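Side-chain contact in F420-H2 Dependent Reductase A (Mycobacterium smegmatis str. MC2 155, PDB 3H96), which probably uses reduced coenzyme F420 as a hydride donor for quinone reduction, and belongs to mycobacterial F420H2-dependent reductases linked to aflatoxin degradation: residues Arg110-Gln115 and Ile135-Leu140. Residues are numbered along the deposited sequence; the frame is centred on the assembly and turned at random.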
loop_
_atom_site.group_PDB
_atom_site.type_symbol
_atom_site.label_atom_id
_atom_site.label_comp_id
_atom_site.label_asym_id
_atom_site.label_seq_id
_atom_site.Cartn_x
_atom_site.Cartn_y
_atom_site.Cartn_z
ATOM N N ARG A 110 -15.738 -2.145 1.078
ATOM C CA ARG A 110 -15.831 -2.966 -0.068
ATOM C C ARG A 110 -14.477 -3.280 -0.665
ATOM O O ARG A 110 -14.233 -4.409 -1.053
ATOM C CB ARG A 110 -16.921 -2.559 -1.090
ATOM C CG ARG A 110 -16.601 -1.446 -1.946
ATOM C CD ARG A 110 -17.559 -1.349 -3.133
ATOM N NE ARG A 110 -17.661 0.041 -3.575
ATOM C CZ ARG A 110 -16.667 0.722 -4.138
ATOM N NH1 ARG A 110 -15.499 0.142 -4.334
ATOM N NH2 ARG A 110 -16.847 1.990 -4.505
ATOM N N ILE A 111 -13.581 -2.291 -0.720
ATOM C CA ILE A 111 -12.254 -2.532 -1.306
ATOM C C ILE A 111 -11.456 -3.458 -0.346
ATOM O O ILE A 111 -10.845 -4.428 -0.793
ATOM C CB ILE A 111 -11.540 -1.234 -1.550
ATOM C CG1 ILE A 111 -12.239 -0.446 -2.676
ATOM C CG2 ILE A 111 -10.013 -1.413 -1.822
ATOM C CD1 ILE A 111 -12.018 1.035 -2.472
ATOM N N TYR A 112 -11.539 -3.192 0.969
ATOM C CA TYR A 112 -10.902 -4.084 1.903
ATOM C C TYR A 112 -11.470 -5.490 1.766
ATOM O O TYR A 112 -10.705 -6.435 1.776
ATOM C CB TYR A 112 -11.063 -3.615 3.364
ATOM C CG TYR A 112 -9.963 -4.194 4.227
ATOM C CD1 TYR A 112 -10.073 -5.491 4.769
ATOM C CD2 TYR A 112 -8.779 -3.455 4.461
ATOM C CE1 TYR A 112 -9.032 -6.036 5.528
ATOM C CE2 TYR A 112 -7.741 -3.961 5.239
ATOM C CZ TYR A 112 -7.904 -5.284 5.765
ATOM O OH TYR A 112 -6.923 -5.831 6.523
ATOM N N SER A 113 -12.800 -5.660 1.640
ATOM C CA SER A 113 -13.331 -7.026 1.486
ATOM C C SER A 113 -12.793 -7.755 0.286
ATOM O O SER A 113 -12.580 -8.914 0.378
ATOM C CB SER A 113 -14.860 -7.103 1.395
ATOM O OG SER A 113 -15.340 -6.324 2.450
ATOM N N GLU A 114 -12.579 -7.075 -0.835
ATOM C CA GLU A 114 -12.024 -7.737 -2.045
ATOM C C GLU A 114 -10.580 -8.147 -1.782
ATOM O O GLU A 114 -10.138 -9.265 -2.098
ATOM C CB GLU A 114 -12.144 -6.813 -3.296
ATOM C CG GLU A 114 -11.628 -7.439 -4.636
ATOM C CD GLU A 114 -12.335 -8.788 -4.993
ATOM O OE1 GLU A 114 -11.725 -9.667 -5.677
ATOM O OE2 GLU A 114 -13.479 -8.984 -4.535
ATOM N N GLN A 115 -9.826 -7.256 -1.152
ATOM C CA GLN A 115 -8.449 -7.627 -0.814
ATOM C C GLN A 115 -8.396 -8.861 0.106
ATOM O O GLN A 115 -7.612 -9.803 -0.130
ATOM C CB GLN A 115 -7.736 -6.458 -0.140
ATOM C CG GLN A 115 -6.205 -6.756 0.195
ATOM C CD GLN A 115 -5.291 -7.009 -1.021
ATOM O OE1 GLN A 115 -4.063 -7.303 -0.859
ATOM N NE2 GLN A 115 -5.832 -6.943 -2.199
ATOM N N ILE A 135 -8.212 -0.150 9.668
ATOM C CA ILE A 135 -7.029 -0.220 8.750
ATOM C C ILE A 135 -7.313 0.722 7.595
ATOM O O ILE A 135 -8.327 0.542 6.870
ATOM C CB ILE A 135 -6.738 -1.697 8.349
ATOM C CG1 ILE A 135 -6.165 -2.396 9.601
ATOM C CG2 ILE A 135 -5.640 -1.836 7.273
ATOM C CD1 ILE A 135 -6.068 -3.938 9.450
ATOM N N PRO A 136 -6.445 1.753 7.445
ATOM C CA PRO A 136 -6.737 2.694 6.377
ATOM C C PRO A 136 -6.548 2.111 4.982
ATOM O O PRO A 136 -5.639 1.269 4.723
ATOM C CB PRO A 136 -5.764 3.856 6.618
ATOM C CG PRO A 136 -5.408 3.765 8.161
ATOM C CD PRO A 136 -5.487 2.274 8.454
ATOM N N VAL A 137 -7.425 2.526 4.073
ATOM C CA VAL A 137 -7.159 2.250 2.649
ATOM C C VAL A 137 -6.894 3.569 1.927
ATOM O O VAL A 137 -7.694 4.504 2.045
ATOM C CB VAL A 137 -8.371 1.491 2.044
ATOM C CG1 VAL A 137 -8.258 1.266 0.496
ATOM C CG2 VAL A 137 -8.484 0.149 2.712
ATOM N N LEU A 138 -5.802 3.650 1.157
ATOM C CA LEU A 138 -5.537 4.828 0.367
ATOM C C LEU A 138 -5.641 4.491 -1.143
ATOM O O LEU A 138 -5.231 3.407 -1.562
ATOM C CB LEU A 138 -4.104 5.333 0.640
ATOM C CG LEU A 138 -3.730 5.701 2.074
ATOM C CD1 LEU A 138 -2.301 6.247 2.040
ATOM C CD2 LEU A 138 -4.618 6.817 2.592
ATOM N N ALA A 139 -6.143 5.456 -1.914
ATOM C CA ALA A 139 -6.174 5.418 -3.347
ATOM C C ALA A 139 -4.982 6.225 -3.912
ATOM O O ALA A 139 -4.840 7.430 -3.646
ATOM C CB ALA A 139 -7.512 5.980 -3.838
ATOM N N LEU A 140 -4.134 5.562 -4.698
ATOM C CA LEU A 140 -3.040 6.183 -5.380
ATOM C C LEU A 140 -3.395 6.348 -6.872
ATOM O O LEU A 140 -3.468 5.378 -7.633
ATOM C CB LEU A 140 -1.782 5.349 -5.140
ATOM C CG LEU A 140 -1.568 4.992 -3.663
ATOM C CD1 LEU A 140 -0.244 4.158 -3.522
ATOM C CD2 LEU A 140 -1.484 6.324 -2.764
#
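Tyr112 reaches from helix 105-118 across to Val137 and Ile135, and one side of its ring does most of the touching. Val137 CG2 sits at the ring edge, close to the ring plane, 4.0 Å from Tyr112 CD2. Further out, Ile135 CG2 approaches the same side obliquely and comes 3.6 Å from Tyr112 CE2. The ethyl arm of Ile135 carries on past the ring, and its CD1 lies 3.6 Å from Tyr112 OH. With CG anti to the backbone N (chi1 -157°), the ring slants across the start of the strand, its CD2 near Val137 and its hydroxyl end near Ile135 in the loop before it.

The preceding helix residue, Ile111, makes a second, smaller apolar contact: its CG2 branch meets Val137 CG1 at 4.0 Å. Val137 thus divides its methyls, one for each helix residue. Phe65 also touches Val137, while Tyr63 and Val103 touch Ile111, so neighbouring strands share this layer.

The polar end of Tyr112 is buried but satisfied, because its hydroxyl hydrogen-bonds to Phe122 O, in the following helix 121-128. Ile135 O accepts a hydrogen bond from Arg108 NH1, a polar tie between the loop before the strand and helix 105-118.

Val137 belongs to a strand between 94-103 and 61-65, and the contact is a helix packed on one face of the antiparallel sheet in the split-barrel, FMN-binding-like fold of F420H2-dependent reductases.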